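Local atomic coordinates of catalase-3 (Neurospora crassa, PDB entry 4AJ9), a protein that breaks down hydrogen peroxide to oxygen and water with the help of a heme cofactor, in keeping with protection of the cell against peroxide. Residues I199-R204 and G235-V240; P527-L532 and G664-K669. One frame throughout, in Å; residues are numbered along the deposited sequence.

Interaction 1. Residues I199-R204 and G235-V240; sequences IPRSYR and GKAALV
Pro200 and Ala238 face each other as a single antiparallel bridge, a non-hydrogen-bonded pair with their CA atoms 4.0 Å apart. Since proline has no N-H to give, this position suits it, and the two hydrogen bonds fall on its neighbours. Leu239 N donates to Ile199 O at 2.8 Å, almost straight and running in line with the carbonyl bond (175° at the oxygen). Arg201 N reaches Ala237 O at 2.9 Å but arrives from above the carbonyl plane, 42° out of it.

Ile199 points its side chain at the other segment. CG1 sits between the backbone N and the carbonyl carbon (chi1 49°), and an extended chi2 carries CD1 to Leu239 O at 3.4 Å, alongside the peptide that joins Leu239 to Val240. The same side chain leans on Trp241 and Ala244 of helix 241-250, for which Val240 is the N-cap.

Leu239 packs on Arg201 instead, CD2 coming 4.0 Å from Arg201 CD, while CG hangs over the carbonyl oxygens of Ile199 and Pro200. Arg201 CB also meets Ala237 CB, at 3.8 Å. Beyond this greasy stem the guanidinium leads off to Asp586 and Asp258, and Arg204 shares Asp258.

Two connecting loops of the catalase domain are thus joined by backbone bonds, with apolar carbons packed around them. In so buried a place the bonds leave Ile199 O and Ala237 O satisfied, and the aspartates probably offset the charge of Arg201.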
ATOM      1  N   ILE C 199      21.468  29.028  -6.172  1.00  6.45           N
ATOM      2  CA  ILE C 199      22.632  28.435  -5.503  1.00  2.56           C
ATOM      3  C   ILE C 199      23.009  29.145  -4.199  1.00  7.19           C
ATOM      4  O   ILE C 199      24.123  29.692  -4.055  1.00  9.85           O
ATOM      5  CB  ILE C 199      23.867  28.375  -6.434  1.00  4.80           C
ATOM      6  CG1 ILE C 199      24.105  29.728  -7.122  1.00  7.66           C
ATOM      7  CG2 ILE C 199      23.689  27.305  -7.470  1.00  6.23           C
ATOM      8  CD1 ILE C 199      25.343  29.734  -8.062  1.00  7.77           C
ATOM      9  N   PRO C 200      22.086  29.125  -3.228  1.00  6.77           N
ATOM     10  CA  PRO C 200      22.289  29.786  -1.940  1.00  4.08           C
ATOM     11  C   PRO C 200      23.437  29.154  -1.186  1.00  4.93           C
ATOM     12  O   PRO C 200      23.733  27.960  -1.362  1.00  5.17           O
ATOM     13  CB  PRO C 200      20.966  29.520  -1.200  1.00  7.49           C
ATOM     14  CG  PRO C 200      20.407  28.307  -1.856  1.00  9.46           C
ATOM     15  CD  PRO C 200      20.780  28.447  -3.297  1.00  5.98           C
ATOM     16  N   ARG C 201      24.075  29.960  -0.349  1.00  6.40           N
ATOM     17  CA  ARG C 201      25.157  29.510   0.523  1.00  6.08           C
ATOM     18  C   ARG C 201      24.647  28.537   1.584  1.00  4.79           C
ATOM     19  O   ARG C 201      25.357  27.605   1.977  1.00  6.39           O
ATOM     20  CB  ARG C 201      25.837  30.727   1.167  1.00 11.59           C
ATOM     21  CG  ARG C 201      26.607  30.431   2.442  1.00  5.79           C
ATOM     22  CD  ARG C 201      27.747  29.424   2.222  1.00  9.67           C
ATOM     23  NE  ARG C 201      28.527  29.324   3.449  1.00  9.47           N
ATOM     24  CZ  ARG C 201      28.151  28.603   4.500  1.00  9.45           C
ATOM     25  NH1 ARG C 201      27.030  27.890   4.455  1.00  7.03           N
ATOM     26  NH2 ARG C 201      28.900  28.589   5.590  1.00  5.93           N
ATOM     27  N   SER C 202      23.414  28.736   2.041  1.00  8.69           N
ATOM     28  CA  SER C 202      22.795  27.798   2.983  1.00  4.72           C
ATOM     29  C   SER C 202      21.310  28.081   3.099  1.00  6.60           C
ATOM     30  O   SER C 202      20.832  29.098   2.591  1.00  7.85           O
ATOM     31  CB  SER C 202      23.429  27.917   4.364  1.00  6.41           C
ATOM     32  OG  SER C 202      22.822  28.961   5.109  1.00  8.01           O
ATOM     33  N   TYR C 203      20.584  27.182   3.769  1.00  6.78           N
ATOM     34  CA  TYR C 203      19.161  27.390   4.044  1.00  5.23           C
ATOM     35  C   TYR C 203      19.019  28.634   4.903  1.00  6.48           C
ATOM     36  O   TYR C 203      18.038  29.372   4.794  1.00  5.37           O
ATOM     37  CB  TYR C 203      18.580  26.211   4.823  1.00  3.18           C
ATOM     38  CG  TYR C 203      18.634  24.859   4.129  1.00  3.33           C
ATOM     39  CD1 TYR C 203      18.516  24.739   2.748  1.00  4.65           C
ATOM     40  CD2 TYR C 203      18.752  23.693   4.882  1.00  4.06           C
ATOM     41  CE1 TYR C 203      18.550  23.463   2.130  1.00  2.90           C
ATOM     42  CE2 TYR C 203      18.787  22.453   4.288  1.00  6.54           C
ATOM     43  CZ  TYR C 203      18.675  22.337   2.919  1.00  4.93           C
ATOM     44  OH  TYR C 203      18.716  21.068   2.372  1.00  5.29           O
ATOM     45  N   ARG C 204      20.011  28.856   5.760  1.00  4.97           N
ATOM     46  CA  ARG C 204      19.982  29.958   6.719  1.00  7.64           C
ATOM     47  C   ARG C 204      20.150  31.316   6.048  1.00  9.60           C
ATOM     48  O   ARG C 204      19.807  32.351   6.631  1.00  8.76           O
ATOM     49  CB  ARG C 204      21.060  29.763   7.788  1.00  8.99           C
ATOM     50  CG  ARG C 204      20.902  28.477   8.584  1.00  6.12           C
ATOM     51  CD  ARG C 204      22.027  28.293   9.587  1.00  5.90           C
ATOM     52  NE  ARG C 204      23.337  28.303   8.947  1.00  6.02           N
ATOM     53  CZ  ARG C 204      24.298  29.191   9.197  1.00  6.70           C
ATOM     54  NH1 ARG C 204      24.109  30.156  10.088  1.00 10.65           N
ATOM     55  NH2 ARG C 204      25.456  29.109   8.552  1.00  8.86           N
ATOM     56  N   GLY C 235      21.080  37.163   6.683  1.00  6.08           N
ATOM     57  CA  GLY C 235      21.396  37.802   5.413  1.00  6.81           C
ATOM     58  C   GLY C 235      21.400  36.823   4.244  1.00  8.81           C
ATOM     59  O   GLY C 235      21.737  35.650   4.407  1.00 12.46           O
ATOM     60  N   LYS C 236      21.010  37.286   3.061  1.00  7.85           N
ATOM     61  CA  LYS C 236      21.070  36.429   1.876  1.00 11.18           C
ATOM     62  C   LYS C 236      22.507  36.280   1.360  1.00 11.19           C
ATOM     63  O   LYS C 236      23.265  37.246   1.333  1.00 12.25           O
ATOM     64  CB  LYS C 236      20.154  36.963   0.774  1.00  7.89           C
ATOM     65  CG  LYS C 236      18.664  36.753   1.060  1.00  9.12           C
ATOM     66  CD  LYS C 236      17.789  37.251  -0.076  1.00 10.99           C
ATOM     67  CE  LYS C 236      17.840  38.778  -0.186  1.00 14.08           C
ATOM     68  NZ  LYS C 236      17.068  39.267  -1.359  1.00 29.72           N
ATOM     69  N   ALA C 237      22.885  35.064   0.969  1.00  9.24           N
ATOM     70  CA  ALA C 237      24.223  34.814   0.442  1.00 10.05           C
ATOM     71  C   ALA C 237      24.161  33.679  -0.561  1.00 12.30           C
ATOM     72  O   ALA C 237      23.356  32.765  -0.411  1.00  9.18           O
ATOM     73  CB  ALA C 237      25.190  34.464   1.576  1.00 13.02           C
ATOM     74  N   ALA C 238      25.001  33.736  -1.591  1.00  9.78           N
ATOM     75  CA  ALA C 238      25.003  32.695  -2.617  1.00  3.43           C
ATOM     76  C   ALA C 238      26.409  32.310  -3.053  1.00  8.65           C
ATOM     77  O   ALA C 238      27.368  33.060  -2.875  1.00  5.05           O
ATOM     78  CB  ALA C 238      24.184  33.132  -3.815  1.00  9.73           C
ATOM     79  N   LEU C 239      26.514  31.118  -3.623  1.00  7.19           N
ATOM     80  CA  LEU C 239      27.762  30.604  -4.141  1.00  5.15           C
ATOM     81  C   LEU C 239      27.926  31.096  -5.578  1.00  7.56           C
ATOM     82  O   LEU C 239      27.076  31.836  -6.072  1.00  8.78           O
ATOM     83  CB  LEU C 239      27.699  29.078  -4.117  1.00  7.50           C
ATOM     84  CG  LEU C 239      27.307  28.468  -2.766  1.00  7.23           C
ATOM     85  CD1 LEU C 239      27.139  26.943  -2.865  1.00 10.52           C
ATOM     86  CD2 LEU C 239      28.327  28.832  -1.688  1.00 10.80           C
ATOM     87  N   VAL C 240      29.008  30.696  -6.247  1.00  4.78           N
ATOM     88  CA  VAL C 240      29.091  30.835  -7.701  1.00  6.40           C
ATOM     89  C   VAL C 240      28.951  29.442  -8.325  1.00  8.56           C
ATOM     90  O   VAL C 240      29.196  28.442  -7.653  1.00  6.97           O
ATOM     91  CB  VAL C 240      30.397  31.552  -8.156  1.00  7.52           C
ATOM     92  CG1 VAL C 240      30.430  32.971  -7.585  1.00  6.19           C
ATOM     93  CG2 VAL C 240      31.637  30.775  -7.723  1.00 10.22           C
TER

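Interaction 2. Residues P527-L532 and G664-K669; sequences PTIATL and GLKVFK
Ile529 and Leu532 are the two ends of a type II beta turn, and both direct their side chains at the C-terminal end of helix 654-667. The setting is the C-terminal domain of a long catalase, an alpha/beta domain with a six-stranded parallel sheet, related by sequence family to the class I glutamine amidotransferases; the turn feeds directly into strand 533-537.

No hydrogen bond crosses between 527-532 and 664-669, so the contact is made by apolar carbons. Ile529 CG2 does the tightest touching: it lies 3.5 Å from Lys666 CG, closer than carbons usually come, and 3.8 Å from Leu665 CB. With chi1 at 63°, CG2 stands anti to the carbonyl carbon, and the isoleucine crosses the lysine chain at about a right angle. Lys666 then stretches out toward Pro527, where NZ stays 4.3 Å from Pro527 O, too far for a bond. Leu532 and Leu665 run antiparallel alongside each other, Leu532 CD1 4.2 Å from Leu665 CD2. The same Leu532 CD1 approaches the Phe668 ring obliquely.

Further out, backbone bonds and one side-chain bond shape the loop. Leu532 N closes the turn onto Ile529 O, and Thr528 OG1 accepts from Ala530 N at 3.1 Å, an ST turn that overlaps the start of the beta turn. The incoming loop is tied to the helix by a backbone bond between Leu526 and Lys666, while Thr531 and Leu532 make backbone bonds with Gly559 and Lys561, the latter the first residue of strand 561-566. Where the helix stops, Phe668 takes a positive phi (75°) and Lys669 N bonds back to Val667 O, a classic gamma turn. The phenyl ring meets Leu665 O with its edge, in the ring plane, with CD1 of Phe668 3.9 Å from that oxygen.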
ATOM      1  N   PRO C 527      24.884  40.704   7.766  1.00 13.04           N
ATOM      2  CA  PRO C 527      24.663  41.357   9.061  1.00 16.34           C
ATOM      3  C   PRO C 527      25.489  40.713  10.157  1.00 20.46           C
ATOM      4  O   PRO C 527      25.824  41.358  11.156  1.00 20.47           O
ATOM      5  CB  PRO C 527      23.162  41.141   9.313  1.00 16.08           C
ATOM      6  CG  PRO C 527      22.841  39.873   8.581  1.00  9.85           C
ATOM      7  CD  PRO C 527      23.739  39.866   7.359  1.00 16.36           C
ATOM      8  N   THR C 528      25.822  39.442   9.970  1.00 15.27           N
ATOM      9  CA  THR C 528      26.661  38.737  10.924  1.00 12.98           C
ATOM     10  C   THR C 528      27.546  37.719  10.212  1.00 10.97           C
ATOM     11  O   THR C 528      27.191  37.207   9.146  1.00 10.97           O
ATOM     12  CB  THR C 528      25.817  38.027  12.003  1.00 17.56           C
ATOM     13  OG1 THR C 528      26.687  37.362  12.924  1.00 12.81           O
ATOM     14  CG2 THR C 528      24.869  37.007  11.377  1.00 13.19           C
ATOM     15  N   ILE C 529      28.701  37.431  10.796  1.00 12.48           N
ATOM     16  CA  ILE C 529      29.570  36.396  10.250  1.00 10.38           C
ATOM     17  C   ILE C 529      29.616  35.159  11.155  1.00  9.83           C
ATOM     18  O   ILE C 529      30.366  34.222  10.897  1.00 11.29           O
ATOM     19  CB  ILE C 529      30.980  36.926   9.980  1.00 14.50           C
ATOM     20  CG1 ILE C 529      31.647  37.364  11.289  1.00 14.68           C
ATOM     21  CG2 ILE C 529      30.914  38.062   8.957  1.00 10.05           C
ATOM     22  CD1 ILE C 529      33.171  37.484  11.195  1.00 19.58           C
ATOM     23  N   ALA C 530      28.786  35.148  12.195  1.00 10.71           N
ATOM     24  CA  ALA C 530      28.684  33.981  13.061  1.00 13.31           C
ATOM     25  C   ALA C 530      28.460  32.717  12.231  1.00 14.69           C
ATOM     26  O   ALA C 530      27.730  32.744  11.239  1.00 10.83           O
ATOM     27  CB  ALA C 530      27.557  34.158  14.058  1.00 13.38           C
ATOM     28  N   THR C 531      29.102  31.625  12.648  1.00 11.90           N
ATOM     29  CA  THR C 531      29.030  30.321  11.983  1.00  9.50           C
ATOM     30  C   THR C 531      29.823  30.206  10.685  1.00 11.47           C
ATOM     31  O   THR C 531      30.056  29.097  10.220  1.00  9.27           O
ATOM     32  CB  THR C 531      27.587  29.876  11.670  1.00  8.26           C
ATOM     33  OG1 THR C 531      27.142  30.508  10.456  1.00  8.82           O
ATOM     34  CG2 THR C 531      26.649  30.217  12.818  1.00  9.56           C
ATOM     35  N   LEU C 532      30.215  31.320  10.076  1.00  9.34           N
ATOM     36  CA  LEU C 532      30.949  31.217   8.822  1.00  9.67           C
ATOM     37  C   LEU C 532      32.281  30.483   9.057  1.00 13.03           C
ATOM     38  O   LEU C 532      32.810  30.462  10.171  1.00 11.63           O
ATOM     39  CB  LEU C 532      31.156  32.578   8.156  1.00 11.10           C
ATOM     40  CG  LEU C 532      29.862  33.278   7.724  1.00 15.54           C
ATOM     41  CD1 LEU C 532      30.171  34.460   6.828  1.00 20.63           C
ATOM     42  CD2 LEU C 532      28.905  32.313   7.030  1.00 13.05           C
ATOM     43  N   GLY C 664      36.279  40.925   5.347  1.00 13.32           N
ATOM     44  CA  GLY C 664      35.967  40.351   4.052  1.00 13.89           C
ATOM     45  C   GLY C 664      34.788  39.395   4.108  1.00 10.59           C
ATOM     46  O   GLY C 664      34.029  39.292   3.143  1.00  9.46           O
ATOM     47  N   LEU C 665      34.633  38.698   5.232  1.00 12.34           N
ATOM     48  CA  LEU C 665      33.552  37.714   5.366  1.00 10.74           C
ATOM     49  C   LEU C 665      32.187  38.374   5.348  1.00 14.53           C
ATOM     50  O   LEU C 665      31.216  37.764   4.912  1.00 10.48           O
ATOM     51  CB  LEU C 665      33.718  36.853   6.624  1.00  8.13           C
ATOM     52  CG  LEU C 665      34.701  35.685   6.511  1.00 12.81           C
ATOM     53  CD1 LEU C 665      35.041  35.142   7.885  1.00 12.10           C
ATOM     54  CD2 LEU C 665      34.153  34.575   5.623  1.00 10.10           C
ATOM     55  N   LYS C 666      32.112  39.622   5.808  1.00  8.82           N
ATOM     56  CA  LYS C 666      30.865  40.385   5.724  1.00 16.42           C
ATOM     57  C   LYS C 666      30.511  40.707   4.274  1.00 11.88           C
ATOM     58  O   LYS C 666      29.353  40.613   3.883  1.00 13.66           O
ATOM     59  CB  LYS C 666      30.931  41.670   6.560  1.00 20.00           C
ATOM     60  CG  LYS C 666      30.832  41.444   8.068  1.00 33.99           C
ATOM     61  CD  LYS C 666      30.493  42.734   8.822  1.00 26.14           C
ATOM     62  CE  LYS C 666      30.020  42.436  10.245  1.00 44.67           C
ATOM     63  NZ  LYS C 666      29.412  43.626  10.919  1.00 45.48           N
ATOM     64  N   VAL C 667      31.510  41.089   3.478  1.00 13.04           N
ATOM     65  CA  VAL C 667      31.312  41.287   2.041  1.00 13.04           C
ATOM     66  C   VAL C 667      30.967  39.943   1.382  1.00  9.05           C
ATOM     67  O   VAL C 667      30.167  39.871   0.446  1.00 10.72           O
ATOM     68  CB  VAL C 667      32.579  41.855   1.389  1.00  6.54           C
ATOM     69  CG1 VAL C 667      32.387  42.024  -0.108  1.00 14.60           C
ATOM     70  CG2 VAL C 667      32.968  43.186   2.047  1.00 12.63           C
ATOM     71  N   PHE C 668      31.619  38.897   1.882  1.00 15.74           N
ATOM     72  CA  PHE C 668      31.356  37.497   1.529  1.00 10.14           C
ATOM     73  C   PHE C 668      31.865  37.010   0.162  1.00  5.69           C
ATOM     74  O   PHE C 668      32.609  36.033   0.091  1.00 10.17           O
ATOM     75  CB  PHE C 668      29.883  37.119   1.728  1.00 11.94           C
ATOM     76  CG  PHE C 668      29.652  35.650   1.612  1.00 11.18           C
ATOM     77  CD1 PHE C 668      30.036  34.802   2.640  1.00 13.79           C
ATOM     78  CD2 PHE C 668      29.112  35.107   0.461  1.00 10.57           C
ATOM     79  CE1 PHE C 668      29.858  33.437   2.535  1.00 12.19           C
ATOM     80  CE2 PHE C 668      28.939  33.743   0.346  1.00  9.84           C
ATOM     81  CZ  PHE C 668      29.312  32.904   1.383  1.00  7.10           C
ATOM     82  N   LYS C 669      31.446  37.663  -0.914  1.00  7.42           N
ATOM     83  CA  LYS C 669      32.020  37.404  -2.229  1.00 12.74           C
ATOM     84  C   LYS C 669      32.609  38.681  -2.805  1.00 19.15           C
ATOM     85  O   LYS C 669      31.979  39.746  -2.774  1.00 11.49           O
ATOM     86  CB  LYS C 669      30.972  36.850  -3.199  1.00 13.75           C
ATOM     87  CG  LYS C 669      30.434  35.469  -2.837  1.00 13.17           C
ATOM     88  CD  LYS C 669      31.501  34.402  -2.957  1.00  8.76           C
ATOM     89  CE  LYS C 669      30.877  33.063  -3.356  1.00 10.88           C
ATOM     90  NZ  LYS C 669      31.810  31.935  -3.105  1.00 10.96           N
TER

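Overall arrangement
The two contacts lie in series along the chain: interaction 1 closes within the catalase domain well before interaction 2 opens in the C-terminal domain. In space their centres are only 11 Å apart, and they meet directly. Arg204 NH2 probably hydrogen-bonds Thr531 OG1 (2.9 Å), Gly235 CA packs on Pro527 CD at 3.7 Å, and Ala238 O touches both Lys669 CE and Phe668 CE2. Charges span the same seam, from Lys669 to Glu243 of helix 241-250 and from Arg201 to Asp586. The loops before strand 208-209 and helix 241-250 therefore form part of the surface on which the C-terminal domain docks within its own subunit.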